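Local coordinates for hemolysin activator protein CdiB (Acinetobacter baumannii ACICU, PDB 6WIL) that probably exports its partner toxin across the outer membrane, as a two-partner secretion transporter of the Omp85 superfamily, at residues D377-Y382 with S418-Y423; S462-D467 with Y496-Q501. One frame throughout, in Å; residues are numbered along the deposited sequence.

Contact 1: D377-Y382 with S418-Y423; sequences DGSIDY and SADLRY
The carboxylate of Asp377 meets the guanidinium of Arg422 at its edge: OD1 lies in the guanidinium plane, while the two flat groups stand 80° apart. Arg422 NE reaches the syn lone pair of Asp377 OD1 at 3.1 Å, and NH2 adds a longer bond to this oxygen from above the carboxylate plane. Asp377 has CG between its backbone N and carbonyl carbon (chi1 65°), which swings the acid across to the neighbouring strand, and a bend in the arginine chain at chi3 lets the long side chain curl back to meet it.

Behind this salt bridge the strands run antiparallel. Hydrogen-bonded pairs Asp377-Arg422, Ser379-Asp420 and Asp381-Ser418 alternate with non-hydrogen-bonded ones. Gly378, lacking a side chain, brings its CA within 3.1 Å of Asp420 O. At the far end Asp381 accepts from Asn362 ND2 at OD1 and from Tyr334 OH at OD2, and a water further links Asp381 OD1 (2.6 Å) with Ser418 OG (3.0 Å).

The alternation sorts residue types by face. Asp377, Ser379, Asp381, Ser418, Asp420 and Arg422 share the polar side, where Arg422 also pairs with Asp27 of helix 8-27 and Asp420 with Arg441. Ile380 and Ala419, on the other side, touch a detergent molecule, consistent with a membrane-facing wall. Strands 349-371 and 432-444 flank the pair and continue the transmembrane barrel.

Contact 2: S462-D467 with Y496-Q501; sequences SVRGFD and YMAVDQ
Arg464 crosses Asp500 at a slant and touches it from CB to NH1. Its CB lies 3.2 Å from Asp500 OD2, and a bend about CG-CD (chi3) keeps CG and CD beside that oxygen and brings NE round to it. NE donates to OD2 at 2.8 Å from its syn side, with OD2 close to the guanidinium plane. Beyond it NH1 takes the syn lone pair of OD1 at 3.1 Å, less squarely, since that oxygen is tilted 29° from the guanidinium plane. Ala498 CB covers one guanidinium face, 3.4 Å above it and offset toward the rim; its small methyl permits this close approach. NH2 goes on to a salt bridge with Glu483 of strand 476-487.

The backbone joins in: Arg464 N donates to the anti side of Asp500 OD2 at 2.9 Å. Val463 CG1 packs on Asp500 CB (3.8 Å). Gly465 takes the third position of a type II turn from Val463 to Phe466, where a positive phi (92°) suits glycine.

Val-Arg-Gly-Phe is the signature of the long loop between the eleventh and twelfth barrel strands in Omp85 proteins; its arginine bonding to the barrel wall is consistent with relatives such as FhaC. The positive guanidinium and the two donors on OD2 probably keep Asp500 ionised despite its burial, and probably tether the loop to the wall.

Both contacts use the same closed antiparallel barrel, but in different ways. Contact 1 joins two neighbouring strands of the wall, 374-386 and 414-429, and lies largely at the surface, with a polar face and a detergent-touching one. Contact 2 is buried and fastens an irregular loop to strand 493-505, farther round the barrel; the centres are about 20 Å apart and the two do not touch. Main-chain pairing carries contact 1, with its aspartate-arginine bridge as an addition. In contact 2 no strand pairing joins the segments, and side-chain charge does most of the work, backed by a single main-chain N-H.

Contact 1: D377-Y382 with S418-Y423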
loop_
_atom_site.group_PDB
_atom_site.type_symbol
_atom_site.label_atom_id
_atom_site.label_comp_id
_atom_site.label_asym_id
_atom_site.label_seq_id
_atom_site.Cartn_x
_atom_site.Cartn_y
_atom_site.Cartn_z
ATOM N N ASP A 377 -0.410 -7.797 -1.814
ATOM C CA ASP A 377 0.473 -6.656 -1.641
ATOM C C ASP A 377 1.444 -6.924 -0.503
ATOM O O ASP A 377 1.128 -7.631 0.456
ATOM C CB ASP A 377 -0.310 -5.366 -1.375
ATOM C CG ASP A 377 -1.073 -5.406 -0.073
ATOM O OD1 ASP A 377 -0.488 -5.052 0.973
ATOM O OD2 ASP A 377 -2.261 -5.793 -0.092
ATOM N N GLY A 378 2.631 -6.345 -0.623
ATOM C CA GLY A 378 3.634 -6.508 0.409
ATOM C C GLY A 378 4.772 -5.536 0.207
ATOM O O GLY A 378 4.824 -4.789 -0.775
ATOM N N SER A 379 5.695 -5.559 1.162
ATOM C CA SER A 379 6.848 -4.678 1.117
ATOM C C SER A 379 8.027 -5.370 1.779
ATOM O O SER A 379 7.866 -6.325 2.544
ATOM C CB SER A 379 6.564 -3.338 1.806
ATOM O OG SER A 379 6.109 -3.536 3.134
ATOM N N ILE A 380 9.220 -4.886 1.453
ATOM C CA ILE A 380 10.447 -5.262 2.140
ATOM C C ILE A 380 11.219 -3.984 2.424
ATOM O O ILE A 380 11.326 -3.108 1.558
ATOM C CB ILE A 380 11.298 -6.253 1.319
ATOM C CG1 ILE A 380 10.423 -7.382 0.774
ATOM C CG2 ILE A 380 12.401 -6.838 2.187
ATOM C CD1 ILE A 380 10.982 -8.049 -0.457
ATOM N N ASP A 381 11.748 -3.876 3.638
ATOM C CA ASP A 381 12.335 -2.642 4.134
ATOM C C ASP A 381 13.715 -2.919 4.713
ATOM O O ASP A 381 13.925 -3.928 5.392
ATOM C CB ASP A 381 11.412 -2.006 5.195
ATOM C CG ASP A 381 11.970 -0.716 5.774
ATOM O OD1 ASP A 381 12.808 -0.790 6.697
ATOM O OD2 ASP A 381 11.565 0.372 5.311
ATOM N N TYR A 382 14.656 -2.022 4.423
ATOM C CA TYR A 382 15.992 -2.049 5.004
ATOM C C TYR A 382 16.162 -0.801 5.852
ATOM O O TYR A 382 15.996 0.318 5.354
ATOM C CB TYR A 382 17.072 -2.113 3.922
ATOM C CG TYR A 382 18.482 -2.195 4.469
ATOM C CD1 TYR A 382 19.023 -3.412 4.865
ATOM C CD2 TYR A 382 19.274 -1.059 4.588
ATOM C CE1 TYR A 382 20.312 -3.496 5.366
ATOM C CE2 TYR A 382 20.564 -1.135 5.084
ATOM C CZ TYR A 382 21.076 -2.355 5.472
ATOM O OH TYR A 382 22.357 -2.434 5.968
ATOM N N SER A 418 12.947 -5.746 7.331
ATOM C CA SER A 418 11.527 -5.878 7.608
ATOM C C SER A 418 10.801 -6.262 6.330
ATOM O O SER A 418 11.184 -5.855 5.230
ATOM C CB SER A 418 10.940 -4.583 8.177
ATOM O OG SER A 418 11.424 -4.348 9.486
ATOM N N ALA A 419 9.749 -7.058 6.486
ATOM C CA ALA A 419 8.994 -7.531 5.339
ATOM C C ALA A 419 7.526 -7.644 5.716
ATOM O O ALA A 419 7.178 -7.811 6.889
ATOM C CB ALA A 419 9.528 -8.872 4.832
ATOM N N ASP A 420 6.672 -7.551 4.701
ATOM C CA ASP A 420 5.232 -7.561 4.885
ATOM C C ASP A 420 4.585 -8.253 3.701
ATOM O O ASP A 420 5.054 -8.143 2.567
ATOM C CB ASP A 420 4.674 -6.144 5.019
ATOM C CG ASP A 420 4.866 -5.584 6.399
ATOM O OD1 ASP A 420 4.231 -6.118 7.327
ATOM O OD2 ASP A 420 5.666 -4.636 6.557
ATOM N N LEU A 421 3.497 -8.962 3.977
ATOM C CA LEU A 421 2.749 -9.621 2.918
ATOM C C LEU A 421 1.292 -9.707 3.334
ATOM O O LEU A 421 0.992 -10.092 4.467
ATOM C CB LEU A 421 3.311 -11.015 2.630
ATOM C CG LEU A 421 2.902 -11.628 1.294
ATOM C CD1 LEU A 421 4.047 -12.455 0.737
ATOM C CD2 LEU A 421 1.653 -12.480 1.449
ATOM N N ARG A 422 0.397 -9.341 2.421
ATOM C CA ARG A 422 -1.033 -9.457 2.661
ATOM C C ARG A 422 -1.701 -10.043 1.428
ATOM O O ARG A 422 -1.302 -9.751 0.296
ATOM C CB ARG A 422 -1.660 -8.102 3.012
ATOM C CG ARG A 422 -1.151 -7.506 4.316
ATOM C CD ARG A 422 -1.972 -6.297 4.720
ATOM N NE ARG A 422 -1.979 -5.277 3.675
ATOM C CZ ARG A 422 -2.732 -4.182 3.702
ATOM N NH1 ARG A 422 -3.548 -3.961 4.724
ATOM N NH2 ARG A 422 -2.672 -3.310 2.704
ATOM N N TYR A 423 -2.713 -10.877 1.655
ATOM C CA TYR A 423 -3.455 -11.505 0.569
ATOM C C TYR A 423 -4.933 -11.550 0.923
ATOM O O TYR A 423 -5.297 -11.916 2.045
ATOM C CB TYR A 423 -2.932 -12.918 0.288
ATOM C CG TYR A 423 -3.653 -13.632 -0.833
ATOM C CD1 TYR A 423 -3.411 -13.304 -2.161
ATOM C CD2 TYR A 423 -4.566 -14.643 -0.565
ATOM C CE1 TYR A 423 -4.062 -13.957 -3.186
ATOM C CE2 TYR A 423 -5.224 -15.303 -1.588
ATOM C CZ TYR A 423 -4.967 -14.956 -2.895
ATOM O OH TYR A 423 -5.615 -15.605 -3.920
HETATM O O HOH W 1 13.533 -2.522 8.510
#

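Contact 2: S462-D467 with Y496-Q501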
loop_
_atom_site.group_PDB
_atom_site.type_symbol
_atom_site.label_atom_id
_atom_site.label_comp_id
_atom_site.label_asym_id
_atom_site.label_seq_id
_atom_site.Cartn_x
_atom_site.Cartn_y
_atom_site.Cartn_z
ATOM N N SER A 462 -0.353 -8.901 16.988
ATOM C CA SER A 462 0.633 -9.869 16.539
ATOM C C SER A 462 0.101 -11.284 16.482
ATOM O O SER A 462 0.118 -11.880 15.414
ATOM C CB SER A 462 1.884 -9.814 17.451
ATOM O OG SER A 462 1.556 -9.683 18.808
ATOM N N VAL A 463 -0.383 -11.829 17.605
ATOM C CA VAL A 463 -1.079 -13.114 17.600
ATOM C C VAL A 463 -2.390 -13.015 18.374
ATOM O O VAL A 463 -2.383 -12.947 19.606
ATOM C CB VAL A 463 -0.198 -14.230 18.188
ATOM C CG1 VAL A 463 -0.896 -15.573 18.051
ATOM C CG2 VAL A 463 1.166 -14.226 17.521
ATOM N N ARG A 464 -3.523 -13.022 17.670
ATOM C CA ARG A 464 -4.803 -12.842 18.346
ATOM C C ARG A 464 -5.143 -14.055 19.215
ATOM O O ARG A 464 -4.630 -15.161 19.023
ATOM C CB ARG A 464 -5.919 -12.584 17.334
ATOM C CG ARG A 464 -5.999 -11.138 16.872
ATOM C CD ARG A 464 -6.932 -10.996 15.690
ATOM N NE ARG A 464 -6.386 -11.655 14.509
ATOM C CZ ARG A 464 -7.007 -11.734 13.337
ATOM N NH1 ARG A 464 -6.424 -12.355 12.323
ATOM N NH2 ARG A 464 -8.210 -11.195 13.178
ATOM N N GLY A 465 -6.025 -13.830 20.187
ATOM C CA GLY A 465 -6.336 -14.829 21.185
ATOM C C GLY A 465 -5.496 -14.739 22.440
ATOM O O GLY A 465 -5.718 -15.517 23.374
ATOM N N PHE A 466 -4.536 -13.821 22.492
ATOM C CA PHE A 466 -3.681 -13.621 23.654
ATOM C C PHE A 466 -3.854 -12.199 24.168
ATOM O O PHE A 466 -4.009 -11.259 23.377
ATOM C CB PHE A 466 -2.211 -13.896 23.313
ATOM C CG PHE A 466 -1.888 -15.356 23.152
ATOM C CD1 PHE A 466 -1.593 -16.140 24.257
ATOM C CD2 PHE A 466 -1.881 -15.945 21.897
ATOM C CE1 PHE A 466 -1.298 -17.483 24.114
ATOM C CE2 PHE A 466 -1.585 -17.285 21.748
ATOM C CZ PHE A 466 -1.293 -18.056 22.858
ATOM N N ASP A 467 -3.823 -12.052 25.499
ATOM C CA ASP A 467 -4.136 -10.765 26.115
ATOM C C ASP A 467 -3.010 -9.758 25.917
ATOM O O ASP A 467 -3.251 -8.542 25.895
ATOM C CB ASP A 467 -4.416 -10.945 27.608
ATOM C CG ASP A 467 -3.379 -11.805 28.303
ATOM O OD1 ASP A 467 -2.156 -11.541 28.140
ATOM O OD2 ASP A 467 -3.789 -12.746 29.026
ATOM N N TYR A 496 -16.659 -13.965 11.465
ATOM C CA TYR A 496 -15.298 -14.305 11.078
ATOM C C TYR A 496 -14.662 -15.192 12.136
ATOM O O TYR A 496 -14.953 -15.072 13.330
ATOM C CB TYR A 496 -14.435 -13.055 10.843
ATOM C CG TYR A 496 -14.087 -12.259 12.085
ATOM C CD1 TYR A 496 -12.935 -12.532 12.816
ATOM C CD2 TYR A 496 -14.896 -11.213 12.511
ATOM C CE1 TYR A 496 -12.612 -11.798 13.946
ATOM C CE2 TYR A 496 -14.580 -10.475 13.638
ATOM C CZ TYR A 496 -13.439 -10.770 14.350
ATOM O OH TYR A 496 -13.132 -10.030 15.467
HETATM N N MSE A 497 -13.798 -16.091 11.677
HETATM C CA MSE A 497 -12.964 -16.896 12.561
HETATM C C MSE A 497 -11.514 -16.712 12.131
HETATM O O MSE A 497 -11.224 -16.636 10.937
HETATM C CB MSE A 497 -13.361 -18.372 12.515
HETATM C CG MSE A 497 -13.011 -19.150 13.776
HETATM SE SE MSE A 497 -12.361 -20.957 13.416
HETATM C CE MSE A 497 -13.750 -21.560 12.189
ATOM N N ALA A 498 -10.602 -16.626 13.093
ATOM C CA ALA A 498 -9.212 -16.323 12.794
ATOM C C ALA A 498 -8.286 -17.281 13.527
ATOM O O ALA A 498 -8.574 -17.723 14.642
ATOM C CB ALA A 498 -8.865 -14.875 13.164
ATOM N N VAL A 499 -7.167 -17.600 12.877
ATOM C CA VAL A 499 -6.104 -18.418 13.451
ATOM C C VAL A 499 -4.777 -17.730 13.158
ATOM O O VAL A 499 -4.418 -17.546 11.989
ATOM C CB VAL A 499 -6.100 -19.850 12.890
ATOM C CG1 VAL A 499 -4.944 -20.642 13.484
ATOM C CG2 VAL A 499 -7.428 -20.542 13.170
ATOM N N ASP A 500 -4.054 -17.356 14.212
ATOM C CA ASP A 500 -2.796 -16.633 14.099
ATOM C C ASP A 500 -1.654 -17.465 14.671
ATOM O O ASP A 500 -1.862 -18.372 15.480
ATOM C CB ASP A 500 -2.860 -15.283 14.825
ATOM C CG ASP A 500 -3.911 -14.352 14.246
ATOM O OD1 ASP A 500 -4.578 -14.728 13.258
ATOM O OD2 ASP A 500 -4.068 -13.235 14.781
ATOM N N GLN A 501 -0.434 -17.128 14.249
ATOM C CA GLN A 501 0.771 -17.843 14.652
ATOM C C GLN A 501 1.938 -16.870 14.710
ATOM O O GLN A 501 2.112 -16.052 13.806
ATOM C CB GLN A 501 1.116 -18.978 13.680
ATOM C CG GLN A 501 0.137 -20.131 13.665
ATOM C CD GLN A 501 0.468 -21.154 12.598
ATOM O OE1 GLN A 501 1.248 -22.080 12.828
ATOM N NE2 GLN A 501 -0.120 -20.988 11.420
#